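Superoxide dismutase (Methanothermobacter thermautotrophicus, PDB 1MA1) converts superoxide radicals into hydrogen peroxide and dioxygen at an iron ion held in each subunit of a homotetramer. Local coordinates at residues A[79-84]-A[162-167]; A[99-105]-A[197-201]; A[119-123]-A[145-149]. All coordinates share one frame; numbering follows the deposited sequence.

Contact 1 (A[79-84]-A[162-167]); sequences VLHLFF and ILLVLD. With FE (Fe (III) ion), chain G.
Val79 and Leu80 meet the same methyl of Ile162: CG1 of Val79 brushes CD1 of Ile162, while CD2 of Leu80 touches both Ile162 CD1 and Val165 CG2, 3.8 Å from each. At the next residue of helix 64-86, His81 and Asp167 are joined through the iron, with no hydrogen bond between them; NE2 of His81 lies 2.1 Å and OD2 of Asp167 1.9 Å from the metal. The ring and the carboxylate stand almost perpendicular, their planes 83° apart. His33, His171 and a water complete the iron site, the three-histidine, one-aspartate centre of iron/manganese superoxide dismutases, built where the alpha-hairpin domain meets the C-terminal domain. Second-shell bonds orient both ligands: ND1 of His81 to the carbonyl of Gly77, and OD1 of Asp167 to the Trp169 amide. Phe83 lays one ring face against Ile162, whose CB sits 4.0 Å from the centroid; His159 of a second subunit also meets this ring. Phe84 swings away from its own backbone N (chi1 -178°), which sets the ring against Val165 and Asp167. CB of Asp167 lies over the ring centre, 3.9 Å from the centroid, and the carbonyl O of Val165 approaches the edge in the ring plane. An alanine at Phe84 would remove this platform and is likely to leave the metal-binding Asp167 freer to shift.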
ATOM      1  N   VAL A  79      -5.965 -16.244   8.232  1.00 17.91           N
ATOM      2  CA  VAL A  79      -4.757 -17.042   8.434  1.00 18.56           C
ATOM      3  C   VAL A  79      -3.908 -16.533   9.596  1.00 17.04           C
ATOM      4  O   VAL A  79      -3.477 -17.320  10.426  1.00 17.89           O
ATOM      5  CB  VAL A  79      -3.863 -17.066   7.165  1.00 20.07           C
ATOM      6  CG1 VAL A  79      -2.584 -17.800   7.463  1.00 20.32           C
ATOM      7  CG2 VAL A  79      -4.577 -17.754   6.024  1.00 21.47           C
ATOM      8  N   LEU A  80      -3.672 -15.229   9.658  1.00 15.37           N
ATOM      9  CA  LEU A  80      -2.854 -14.659  10.732  1.00 16.23           C
ATOM     10  C   LEU A  80      -3.462 -14.813  12.133  1.00 17.06           C
ATOM     11  O   LEU A  80      -2.730 -15.100  13.095  1.00 14.56           O
ATOM     12  CB  LEU A  80      -2.569 -13.169  10.462  1.00 12.51           C
ATOM     13  CG  LEU A  80      -1.608 -12.897   9.306  1.00  9.99           C
ATOM     14  CD1 LEU A  80      -1.526 -11.438   8.970  1.00 10.35           C
ATOM     15  CD2 LEU A  80      -0.253 -13.418   9.691  1.00 10.35           C
ATOM     16  N   HIS A  81      -4.785 -14.625  12.257  1.00 17.51           N
ATOM     17  CA  HIS A  81      -5.424 -14.816  13.560  1.00 17.74           C
ATOM     18  C   HIS A  81      -5.310 -16.292  13.934  1.00 17.65           C
ATOM     19  O   HIS A  81      -5.078 -16.627  15.092  1.00 17.61           O
ATOM     20  CB  HIS A  81      -6.900 -14.346  13.571  1.00 14.83           C
ATOM     21  CG  HIS A  81      -7.068 -12.854  13.676  1.00 17.19           C
ATOM     22  ND1 HIS A  81      -6.977 -12.024  12.583  1.00 17.00           N
ATOM     23  CD2 HIS A  81      -7.359 -12.041  14.731  1.00 16.53           C
ATOM     24  CE1 HIS A  81      -7.212 -10.772  12.951  1.00 16.07           C
ATOM     25  NE2 HIS A  81      -7.449 -10.752  14.252  1.00 18.58           N
ATOM     26  N   LEU A  82      -5.419 -17.174  12.952  1.00 19.28           N
ATOM     27  CA  LEU A  82      -5.283 -18.598  13.225  1.00 20.47           C
ATOM     28  C   LEU A  82      -3.943 -18.955  13.879  1.00 21.40           C
ATOM     29  O   LEU A  82      -3.919 -19.652  14.888  1.00 22.06           O
ATOM     30  CB  LEU A  82      -5.429 -19.415  11.948  1.00 22.49           C
ATOM     31  CG  LEU A  82      -5.367 -20.944  12.101  1.00 23.88           C
ATOM     32  CD1 LEU A  82      -6.542 -21.406  12.965  1.00 23.37           C
ATOM     33  CD2 LEU A  82      -5.443 -21.622  10.723  1.00 21.51           C
ATOM     34  N   PHE A  83      -2.836 -18.491  13.305  1.00 20.82           N
ATOM     35  CA  PHE A  83      -1.519 -18.743  13.885  1.00 20.67           C
ATOM     36  C   PHE A  83      -1.302 -17.978  15.184  1.00 20.17           C
ATOM     37  O   PHE A  83      -0.550 -18.423  16.048  1.00 19.05           O
ATOM     38  CB  PHE A  83      -0.399 -18.376  12.892  1.00 20.86           C
ATOM     39  CG  PHE A  83      -0.203 -19.377  11.785  1.00 22.04           C
ATOM     40  CD1 PHE A  83      -1.142 -19.514  10.764  1.00 22.58           C
ATOM     41  CD2 PHE A  83       0.917 -20.199  11.764  1.00 22.65           C
ATOM     42  CE1 PHE A  83      -0.966 -20.449   9.750  1.00 21.47           C
ATOM     43  CE2 PHE A  83       1.095 -21.141  10.748  1.00 21.56           C
ATOM     44  CZ  PHE A  83       0.151 -21.264   9.742  1.00 20.73           C
ATOM     45  N   PHE A  84      -1.953 -16.822  15.306  1.00 21.54           N
ATOM     46  CA  PHE A  84      -1.802 -15.966  16.481  1.00 20.18           C
ATOM     47  C   PHE A  84      -2.303 -16.701  17.718  1.00 19.86           C
ATOM     48  O   PHE A  84      -1.572 -16.849  18.690  1.00 21.57           O
ATOM     49  CB  PHE A  84      -2.589 -14.666  16.286  1.00 19.27           C
ATOM     50  CG  PHE A  84      -2.453 -13.690  17.426  1.00 18.70           C
ATOM     51  CD1 PHE A  84      -1.199 -13.296  17.877  1.00 19.80           C
ATOM     52  CD2 PHE A  84      -3.577 -13.141  18.028  1.00 18.56           C
ATOM     53  CE1 PHE A  84      -1.071 -12.362  18.916  1.00 20.72           C
ATOM     54  CE2 PHE A  84      -3.465 -12.205  19.058  1.00 18.63           C
ATOM     55  CZ  PHE A  84      -2.205 -11.815  19.505  1.00 18.21           C
ATOM     56  N   ILE A 162       4.753 -19.165   8.144  1.00 20.09           N
ATOM     57  CA  ILE A 162       4.637 -18.469   9.426  1.00 20.10           C
ATOM     58  C   ILE A 162       5.190 -19.300  10.585  1.00 19.22           C
ATOM     59  O   ILE A 162       4.850 -20.471  10.747  1.00 19.87           O
ATOM     60  CB  ILE A 162       3.164 -18.100   9.740  1.00 20.69           C
ATOM     61  CG1 ILE A 162       2.591 -17.202   8.648  1.00 20.04           C
ATOM     62  CG2 ILE A 162       3.087 -17.371  11.072  1.00 19.65           C
ATOM     63  CD1 ILE A 162       1.124 -16.898   8.847  1.00 18.89           C
ATOM     64  N   LEU A 163       6.036 -18.682  11.395  1.00 17.99           N
ATOM     65  CA  LEU A 163       6.518 -19.315  12.618  1.00 17.98           C
ATOM     66  C   LEU A 163       5.889 -18.712  13.872  1.00 18.52           C
ATOM     67  O   LEU A 163       5.384 -19.432  14.739  1.00 18.18           O
ATOM     68  CB  LEU A 163       8.039 -19.191  12.705  1.00 15.87           C
ATOM     69  CG  LEU A 163       8.800 -19.920  11.609  1.00 14.56           C
ATOM     70  CD1 LEU A 163      10.289 -19.727  11.778  1.00 13.11           C
ATOM     71  CD2 LEU A 163       8.416 -21.393  11.657  1.00 13.78           C
ATOM     72  N   LEU A 164       5.929 -17.385  13.956  1.00 17.76           N
ATOM     73  CA  LEU A 164       5.489 -16.651  15.135  1.00 17.06           C
ATOM     74  C   LEU A 164       4.752 -15.408  14.656  1.00 17.17           C
ATOM     75  O   LEU A 164       5.176 -14.765  13.690  1.00 18.14           O
ATOM     76  CB  LEU A 164       6.698 -16.204  15.955  1.00 17.10           C
ATOM     77  CG  LEU A 164       6.567 -16.053  17.470  1.00 17.93           C
ATOM     78  CD1 LEU A 164       7.512 -14.940  17.898  1.00 17.12           C
ATOM     79  CD2 LEU A 164       5.154 -15.731  17.884  1.00 14.96           C
ATOM     80  N   VAL A 165       3.676 -15.047  15.340  1.00 14.89           N
ATOM     81  CA  VAL A 165       2.831 -13.961  14.886  1.00 14.83           C
ATOM     82  C   VAL A 165       2.354 -13.126  16.075  1.00 17.58           C
ATOM     83  O   VAL A 165       1.970 -13.664  17.114  1.00 21.35           O
ATOM     84  CB  VAL A 165       1.620 -14.546  14.092  1.00 15.96           C
ATOM     85  CG1 VAL A 165       0.355 -13.812  14.422  1.00 11.24           C
ATOM     86  CG2 VAL A 165       1.886 -14.458  12.598  1.00 13.99           C
ATOM     87  N   LEU A 166       2.380 -11.811  15.928  1.00 16.62           N
ATOM     88  CA  LEU A 166       1.879 -10.923  16.969  1.00 17.03           C
ATOM     89  C   LEU A 166       0.939  -9.841  16.403  1.00 17.61           C
ATOM     90  O   LEU A 166       1.383  -8.951  15.676  1.00 17.16           O
ATOM     91  CB  LEU A 166       3.071 -10.266  17.681  1.00 16.27           C
ATOM     92  CG  LEU A 166       2.736  -9.147  18.652  1.00 15.82           C
ATOM     93  CD1 LEU A 166       1.718  -9.646  19.668  1.00 15.98           C
ATOM     94  CD2 LEU A 166       4.014  -8.655  19.307  1.00 16.17           C
ATOM     95  N   ASP A 167      -0.353  -9.923  16.729  1.00 16.72           N
ATOM     96  CA  ASP A 167      -1.323  -8.965  16.206  1.00 14.61           C
ATOM     97  C   ASP A 167      -1.066  -7.621  16.877  1.00 14.94           C
ATOM     98  O   ASP A 167      -0.870  -7.545  18.089  1.00 15.07           O
ATOM     99  CB  ASP A 167      -2.770  -9.446  16.460  1.00 12.61           C
ATOM    100  CG  ASP A 167      -3.821  -8.589  15.738  1.00 14.88           C
ATOM    101  OD1 ASP A 167      -3.411  -7.599  15.110  1.00 16.67           O
ATOM    102  OD2 ASP A 167      -5.055  -8.881  15.801  1.00 16.04           O
TER
HETATM  103 FE    FE G 206      -6.854  -8.894  15.121  0.50 43.26          FE
HETATM  104  O   HOH W   1      -6.419  -8.236  13.375  0.50  2.39           O

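Contact 2 (A[99-105]-A[197-201]); sequences SGKLAEY and VEKRF
Leu102 and Glu198 mark the nearest backbone approach, 6.0 Å between their CA atoms, where helices 100-105 and 197-201 cross almost at a right angle (85°) with their axes 9.0 Å apart. Phe201 buries more surface here than any other residue. With CG anti to the backbone N (chi1 -178°), its ring reaches across to helix 100-105 and drives its CZ edge into a face of Tyr105, a T-shaped pair whose centroids are 5.0 Å apart and whose planes meet at 80°. CZ comes down off-centre, toward the rim of the tyrosine ring on the CD1 side. The hydroxyl of Tyr105 is bonded to Asp142, which ties down the far end of the ring that receives this edge. Leu102 splits its branches between two partners: CD1 hangs over one face of the Phe201 ring in a CH-pi contact, 4.3 Å from the centroid, and CD2 presses on CG1 of Val197 at 3.6 Å. Toward the solvent side the chemistry turns polar. The backbone N of Ser99 gives a nearly straight hydrogen bond to OE2 of Glu198, 3.0 Å away, and reaches that oxygen from above the carboxylate plane. OE1 of the same glutamate has a long, weak ion pair with Lys195. Leu144 of strand 143-150 touches both aromatic rings, placing this near-orthogonal pair of helices beside the antiparallel sheet in the alpha+beta C-terminal domain of the iron/manganese superoxide dismutase fold, away from the metal.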
ATOM      1  N   SER A  99      13.786 -23.235  22.935  1.00 32.05           N
ATOM      2  CA  SER A  99      14.970 -24.091  22.957  1.00 31.64           C
ATOM      3  C   SER A  99      15.093 -24.880  21.655  1.00 30.47           C
ATOM      4  O   SER A  99      14.307 -24.699  20.729  1.00 31.59           O
ATOM      5  CB  SER A  99      14.874 -25.045  24.129  1.00 31.76           C
ATOM      6  OG  SER A  99      13.609 -25.667  24.085  1.00 33.80           O
ATOM      7  N   GLY A 100      16.078 -25.761  21.585  1.00 28.75           N
ATOM      8  CA  GLY A 100      16.225 -26.573  20.400  1.00 27.22           C
ATOM      9  C   GLY A 100      16.694 -25.746  19.220  1.00 27.77           C
ATOM     10  O   GLY A 100      17.328 -24.700  19.401  1.00 26.33           O
ATOM     11  N   LYS A 101      16.390 -26.205  18.007  1.00 27.36           N
ATOM     12  CA  LYS A 101      16.922 -25.569  16.811  1.00 27.69           C
ATOM     13  C   LYS A 101      16.525 -24.103  16.738  1.00 27.02           C
ATOM     14  O   LYS A 101      17.342 -23.262  16.389  1.00 26.20           O
ATOM     15  CB  LYS A 101      16.458 -26.287  15.547  1.00 28.22           C
ATOM     16  CG  LYS A 101      17.118 -27.637  15.336  1.00 32.52           C
ATOM     17  CD  LYS A 101      16.707 -28.231  13.996  1.00 37.72           C
ATOM     18  CE  LYS A 101      17.322 -29.602  13.763  1.00 42.23           C
ATOM     19  NZ  LYS A 101      16.867 -30.203  12.459  1.00 43.17           N
ATOM     20  N   LEU A 102      15.275 -23.801  17.070  1.00 26.87           N
ATOM     21  CA  LEU A 102      14.787 -22.438  17.013  1.00 25.19           C
ATOM     22  C   LEU A 102      15.689 -21.553  17.854  1.00 26.09           C
ATOM     23  O   LEU A 102      16.117 -20.486  17.419  1.00 26.59           O
ATOM     24  CB  LEU A 102      13.350 -22.370  17.523  1.00 23.00           C
ATOM     25  CG  LEU A 102      12.755 -20.969  17.454  1.00 22.23           C
ATOM     26  CD1 LEU A 102      12.798 -20.478  16.029  1.00 20.24           C
ATOM     27  CD2 LEU A 102      11.336 -20.989  17.978  1.00 20.64           C
ATOM     28  N   ALA A 103      15.987 -22.006  19.064  1.00 28.19           N
ATOM     29  CA  ALA A 103      16.927 -21.307  19.936  1.00 29.50           C
ATOM     30  C   ALA A 103      18.260 -21.076  19.242  1.00 30.25           C
ATOM     31  O   ALA A 103      18.808 -19.977  19.285  1.00 30.41           O
ATOM     32  CB  ALA A 103      17.135 -22.103  21.217  1.00 28.56           C
ATOM     33  N   GLU A 104      18.781 -22.120  18.600  1.00 31.57           N
ATOM     34  CA  GLU A 104      20.061 -22.011  17.904  1.00 32.13           C
ATOM     35  C   GLU A 104      20.013 -21.021  16.747  1.00 31.48           C
ATOM     36  O   GLU A 104      20.944 -20.242  16.567  1.00 32.80           O
ATOM     37  CB  GLU A 104      20.518 -23.373  17.394  1.00 34.38           C
ATOM     38  CG  GLU A 104      20.633 -24.406  18.481  1.00 41.15           C
ATOM     39  CD  GLU A 104      21.029 -25.780  17.965  1.00 44.90           C
ATOM     40  OE1 GLU A 104      20.270 -26.411  17.187  1.00 47.13           O
ATOM     41  OE2 GLU A 104      22.122 -26.232  18.353  1.00 49.52           O
ATOM     42  N   TYR A 105      18.937 -21.046  15.965  1.00 30.99           N
ATOM     43  CA  TYR A 105      18.790 -20.102  14.867  1.00 28.60           C
ATOM     44  C   TYR A 105      18.613 -18.673  15.334  1.00 28.79           C
ATOM     45  O   TYR A 105      19.149 -17.760  14.721  1.00 30.86           O
ATOM     46  CB  TYR A 105      17.630 -20.485  13.965  1.00 26.76           C
ATOM     47  CG  TYR A 105      18.025 -21.436  12.869  1.00 24.70           C
ATOM     48  CD1 TYR A 105      18.070 -22.804  13.085  1.00 25.71           C
ATOM     49  CD2 TYR A 105      18.383 -20.958  11.611  1.00 26.56           C
ATOM     50  CE1 TYR A 105      18.463 -23.683  12.065  1.00 25.13           C
ATOM     51  CE2 TYR A 105      18.778 -21.820  10.595  1.00 25.60           C
ATOM     52  CZ  TYR A 105      18.813 -23.180  10.828  1.00 25.57           C
ATOM     53  OH  TYR A 105      19.183 -24.032   9.818  1.00 25.11           O
ATOM     54  N   VAL A 197       5.716 -22.731  18.237  1.00 23.87           N
ATOM     55  CA  VAL A 197       6.603 -22.082  17.280  1.00 24.11           C
ATOM     56  C   VAL A 197       7.746 -23.022  16.925  1.00 23.88           C
ATOM     57  O   VAL A 197       8.089 -23.177  15.761  1.00 25.31           O
ATOM     58  CB  VAL A 197       7.204 -20.767  17.838  1.00 23.30           C
ATOM     59  CG1 VAL A 197       8.043 -20.104  16.778  1.00 22.73           C
ATOM     60  CG2 VAL A 197       6.116 -19.828  18.283  1.00 22.58           C
ATOM     61  N   GLU A 198       8.326 -23.650  17.940  1.00 24.04           N
ATOM     62  CA  GLU A 198       9.312 -24.699  17.733  1.00 23.98           C
ATOM     63  C   GLU A 198       8.831 -25.786  16.792  1.00 24.22           C
ATOM     64  O   GLU A 198       9.551 -26.178  15.888  1.00 24.87           O
ATOM     65  CB  GLU A 198       9.708 -25.314  19.077  1.00 24.79           C
ATOM     66  CG  GLU A 198      10.730 -24.498  19.863  1.00 23.61           C
ATOM     67  CD  GLU A 198      10.794 -24.880  21.332  1.00 24.98           C
ATOM     68  OE1 GLU A 198      10.644 -26.082  21.661  1.00 27.75           O
ATOM     69  OE2 GLU A 198      11.008 -23.982  22.165  1.00 22.84           O
ATOM     70  N   LYS A 199       7.611 -26.265  16.998  1.00 25.20           N
ATOM     71  CA  LYS A 199       7.055 -27.293  16.143  1.00 26.66           C
ATOM     72  C   LYS A 199       6.933 -26.791  14.710  1.00 28.02           C
ATOM     73  O   LYS A 199       7.405 -27.441  13.781  1.00 30.31           O
ATOM     74  CB  LYS A 199       5.690 -27.719  16.656  1.00 27.47           C
ATOM     75  CG  LYS A 199       5.052 -28.831  15.842  1.00 33.59           C
ATOM     76  CD  LYS A 199       3.664 -29.185  16.388  1.00 36.83           C
ATOM     77  CE  LYS A 199       2.947 -30.213  15.519  1.00 42.08           C
ATOM     78  NZ  LYS A 199       1.624 -30.615  16.111  1.00 43.05           N
ATOM     79  N   ARG A 200       6.317 -25.630  14.527  1.00 27.03           N
ATOM     80  CA  ARG A 200       6.221 -25.012  13.205  1.00 27.18           C
ATOM     81  C   ARG A 200       7.574 -24.941  12.503  1.00 28.14           C
ATOM     82  O   ARG A 200       7.683 -25.186  11.303  1.00 27.58           O
ATOM     83  CB  ARG A 200       5.649 -23.595  13.321  1.00 25.15           C
ATOM     84  CG  ARG A 200       4.256 -23.525  13.933  1.00 23.25           C
ATOM     85  CD  ARG A 200       3.822 -22.096  14.158  1.00 20.03           C
ATOM     86  NE  ARG A 200       2.456 -22.031  14.653  1.00 19.99           N
ATOM     87  CZ  ARG A 200       1.844 -20.905  14.992  1.00 20.79           C
ATOM     88  NH1 ARG A 200       2.490 -19.754  14.880  1.00 21.81           N
ATOM     89  NH2 ARG A 200       0.599 -20.923  15.450  1.00 19.25           N
ATOM     90  N   PHE A 201       8.608 -24.596  13.253  1.00 29.39           N
ATOM     91  CA  PHE A 201       9.906 -24.339  12.662  1.00 30.51           C
ATOM     92  C   PHE A 201      10.502 -25.638  12.171  1.00 31.66           C
ATOM     93  O   PHE A 201      11.257 -25.654  11.207  1.00 31.88           O
ATOM     94  CB  PHE A 201      10.836 -23.688  13.701  1.00 30.30           C
ATOM     95  CG  PHE A 201      12.203 -23.345  13.164  1.00 29.94           C
ATOM     96  CD1 PHE A 201      12.348 -22.689  11.940  1.00 30.41           C
ATOM     97  CD2 PHE A 201      13.349 -23.669  13.880  1.00 28.56           C
ATOM     98  CE1 PHE A 201      13.638 -22.360  11.442  1.00 29.49           C
ATOM     99  CE2 PHE A 201      14.630 -23.345  13.391  1.00 27.29           C
ATOM    100  CZ  PHE A 201      14.770 -22.689  12.172  1.00 25.19           C
TER

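Contact 3 (A[119-123]-A[145-149]); sequences EFSQA and FIMQV
Ile146 points from strand 145-149 toward helix 119-123, which runs nearly alongside it, the two N-to-C directions differing by 14° and the axes lying 8.9 Å apart. Here helix 113-125 packs against edge strand 143-150 of the three-stranded antiparallel sheet in the C-terminal domain of iron/manganese superoxide dismutases. CG2 of Ile146 lies 3.9 Å from CB of Ala123, while CG1 stands anti to the carbonyl carbon and carries CD1 onto the preceding turn. There CD1 of Ile146 lies 3.8 Å from the backbone N of Phe120, touches CB of Glu119, and meets CD1 of Phe120 at the ring edge. The Phe120 ring passes on to Leu164 and Leu166 of strand 164-167. Two residues along, Gln148 supplies the polar link. Its chain is extended from the backbone through CG (chi1 -174°), which brings NE2 of Gln148 within 2.9 Å of the carbonyl O of Ala123. The bond is fairly straight, 161° at the hydrogen, and uses a lone pair in the carbonyl plane, with the acceptor close to the glutamine amide plane. NE2 also has a weak bond to Ser126. A branched aliphatic side chain thus makes the apolar part of the helix-strand contact, while one buried amide gives a hydrogen to a carbonyl near the C-terminal end of helix 113-125, where the residual helix charge would tend to strengthen such a bond.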
ATOM      1  N   GLU A 119      14.180  -6.621  18.501  1.00 22.80           N
ATOM      2  CA  GLU A 119      13.873  -6.336  17.110  1.00 22.55           C
ATOM      3  C   GLU A 119      12.417  -6.679  16.792  1.00 22.22           C
ATOM      4  O   GLU A 119      11.706  -5.880  16.173  1.00 20.83           O
ATOM      5  CB  GLU A 119      14.812  -7.113  16.179  1.00 24.58           C
ATOM      6  CG  GLU A 119      16.177  -6.483  16.010  1.00 29.37           C
ATOM      7  CD  GLU A 119      17.026  -7.195  14.968  1.00 31.10           C
ATOM      8  OE1 GLU A 119      16.432  -7.751  14.020  1.00 30.51           O
ATOM      9  OE2 GLU A 119      18.281  -7.189  15.085  1.00 31.69           O
ATOM     10  N   PHE A 120      11.971  -7.858  17.229  1.00 20.96           N
ATOM     11  CA  PHE A 120      10.593  -8.294  16.989  1.00 19.44           C
ATOM     12  C   PHE A 120       9.615  -7.321  17.645  1.00 20.40           C
ATOM     13  O   PHE A 120       8.545  -7.038  17.105  1.00 19.87           O
ATOM     14  CB  PHE A 120      10.364  -9.690  17.568  1.00 17.72           C
ATOM     15  CG  PHE A 120       9.124 -10.361  17.056  1.00 16.05           C
ATOM     16  CD1 PHE A 120       9.112 -10.971  15.800  1.00 14.81           C
ATOM     17  CD2 PHE A 120       7.960 -10.372  17.819  1.00 17.45           C
ATOM     18  CE1 PHE A 120       7.965 -11.577  15.313  1.00 15.10           C
ATOM     19  CE2 PHE A 120       6.796 -10.977  17.341  1.00 17.04           C
ATOM     20  CZ  PHE A 120       6.794 -11.581  16.087  1.00 15.35           C
ATOM     21  N   SER A 121       9.998  -6.809  18.813  1.00 20.65           N
ATOM     22  CA  SER A 121       9.187  -5.838  19.523  1.00 20.29           C
ATOM     23  C   SER A 121       9.110  -4.493  18.809  1.00 21.08           C
ATOM     24  O   SER A 121       8.041  -3.873  18.763  1.00 20.15           O
ATOM     25  CB  SER A 121       9.722  -5.654  20.944  1.00 21.85           C
ATOM     26  OG  SER A 121       9.482  -6.814  21.738  1.00 21.22           O
ATOM     27  N   GLN A 122      10.230  -4.045  18.244  1.00 21.90           N
ATOM     28  CA  GLN A 122      10.216  -2.832  17.446  1.00 23.41           C
ATOM     29  C   GLN A 122       9.354  -3.005  16.209  1.00 19.81           C
ATOM     30  O   GLN A 122       8.666  -2.065  15.774  1.00 18.49           O
ATOM     31  CB  GLN A 122      11.623  -2.464  17.001  1.00 29.95           C
ATOM     32  CG  GLN A 122      12.613  -2.133  18.092  1.00 36.33           C
ATOM     33  CD  GLN A 122      13.910  -1.572  17.513  1.00 40.59           C
ATOM     34  OE1 GLN A 122      14.979  -1.750  18.092  1.00 43.65           O
ATOM     35  NE2 GLN A 122      13.819  -0.882  16.366  1.00 43.30           N
ATOM     36  N   ALA A 123       9.407  -4.202  15.637  1.00 17.10           N
ATOM     37  CA  ALA A 123       8.616  -4.512  14.446  1.00 14.40           C
ATOM     38  C   ALA A 123       7.146  -4.383  14.761  1.00 13.37           C
ATOM     39  O   ALA A 123       6.390  -3.869  13.946  1.00 14.34           O
ATOM     40  CB  ALA A 123       8.931  -5.895  13.965  1.00  9.47           C
ATOM     41  N   PHE A 145      13.886 -14.549   9.193  1.00 23.40           N
ATOM     42  CA  PHE A 145      13.513 -13.176   8.838  1.00 22.53           C
ATOM     43  C   PHE A 145      12.351 -12.726   9.715  1.00 20.89           C
ATOM     44  O   PHE A 145      11.476 -13.515  10.062  1.00 18.90           O
ATOM     45  CB  PHE A 145      13.058 -13.085   7.373  1.00 25.16           C
ATOM     46  CG  PHE A 145      14.166 -13.212   6.363  1.00 27.37           C
ATOM     47  CD1 PHE A 145      13.868 -13.392   5.016  1.00 27.38           C
ATOM     48  CD2 PHE A 145      15.501 -13.131   6.746  1.00 30.61           C
ATOM     49  CE1 PHE A 145      14.880 -13.492   4.063  1.00 30.15           C
ATOM     50  CE2 PHE A 145      16.536 -13.229   5.794  1.00 31.51           C
ATOM     51  CZ  PHE A 145      16.221 -13.410   4.453  1.00 31.11           C
ATOM     52  N   ILE A 146      12.329 -11.446  10.049  1.00 18.81           N
ATOM     53  CA  ILE A 146      11.105 -10.832  10.544  1.00 17.75           C
ATOM     54  C   ILE A 146      10.436 -10.038   9.414  1.00 17.60           C
ATOM     55  O   ILE A 146      11.106  -9.338   8.652  1.00 17.38           O
ATOM     56  CB  ILE A 146      11.417  -9.900  11.745  1.00 16.81           C
ATOM     57  CG1 ILE A 146      12.142 -10.701  12.836  1.00 14.10           C
ATOM     58  CG2 ILE A 146      10.128  -9.259  12.282  1.00 15.03           C
ATOM     59  CD1 ILE A 146      12.476  -9.889  14.088  1.00 10.80           C
ATOM     60  N   MET A 147       9.121 -10.147   9.281  1.00 16.37           N
ATOM     61  CA  MET A 147       8.417  -9.176   8.444  1.00 19.25           C
ATOM     62  C   MET A 147       7.383  -8.355   9.195  1.00 17.73           C
ATOM     63  O   MET A 147       6.768  -8.831  10.154  1.00 19.09           O
ATOM     64  CB  MET A 147       7.781  -9.847   7.194  1.00 18.38           C
ATOM     65  CG  MET A 147       7.387 -11.309   7.327  1.00 21.53           C
ATOM     66  SD  MET A 147       6.667 -12.089   5.818  1.00 20.23           S
ATOM     67  CE  MET A 147       8.062 -12.404   5.013  1.00 21.76           C
ATOM     68  N   GLN A 148       7.215  -7.105   8.777  1.00 15.62           N
ATOM     69  CA  GLN A 148       6.214  -6.245   9.394  1.00 14.72           C
ATOM     70  C   GLN A 148       5.058  -6.102   8.436  1.00 13.22           C
ATOM     71  O   GLN A 148       5.170  -5.401   7.450  1.00 14.21           O
ATOM     72  CB  GLN A 148       6.796  -4.873   9.696  1.00 14.54           C
ATOM     73  CG  GLN A 148       5.865  -3.991  10.469  1.00 14.73           C
ATOM     74  CD  GLN A 148       6.335  -2.570  10.510  1.00 17.07           C
ATOM     75  OE1 GLN A 148       6.239  -1.840   9.513  1.00 17.00           O
ATOM     76  NE2 GLN A 148       6.866  -2.158  11.663  1.00 18.08           N
ATOM     77  N   VAL A 149       3.955  -6.784   8.724  1.00 11.56           N
ATOM     78  CA  VAL A 149       2.810  -6.804   7.836  1.00 10.26           C
ATOM     79  C   VAL A 149       1.866  -5.669   8.188  1.00 11.82           C
ATOM     80  O   VAL A 149       1.443  -5.564   9.332  1.00 13.42           O
ATOM     81  CB  VAL A 149       2.033  -8.090   7.979  1.00  7.56           C
ATOM     82  CG1 VAL A 149       0.823  -8.050   7.031  1.00  7.37           C
ATOM     83  CG2 VAL A 149       2.968  -9.283   7.724  1.00  2.39           C
TER

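Contacts 1 and 3 are buried and touch a second subunit, whereas contact 2 lies nearer the surface, its centre about 18 Å from that of the chain, against about 2 Å for the centre of contact 1. Contact 1 joins its segments through metal bonds and apolar packing without a hydrogen bond; contacts 2 and 3 each add one to a hydrophobic base, in contact 2 from a backbone amide to a carboxylate, in contact 3 from a side-chain amide to a carbonyl. Strands 143-150 and 164-167 of contacts 3 and 1 are the two outer strands of one antiparallel sheet, with Phe120 bridging them. Arg200 of contact 2 reaches the carbonyls of Phe83 and Leu163 in contact 1.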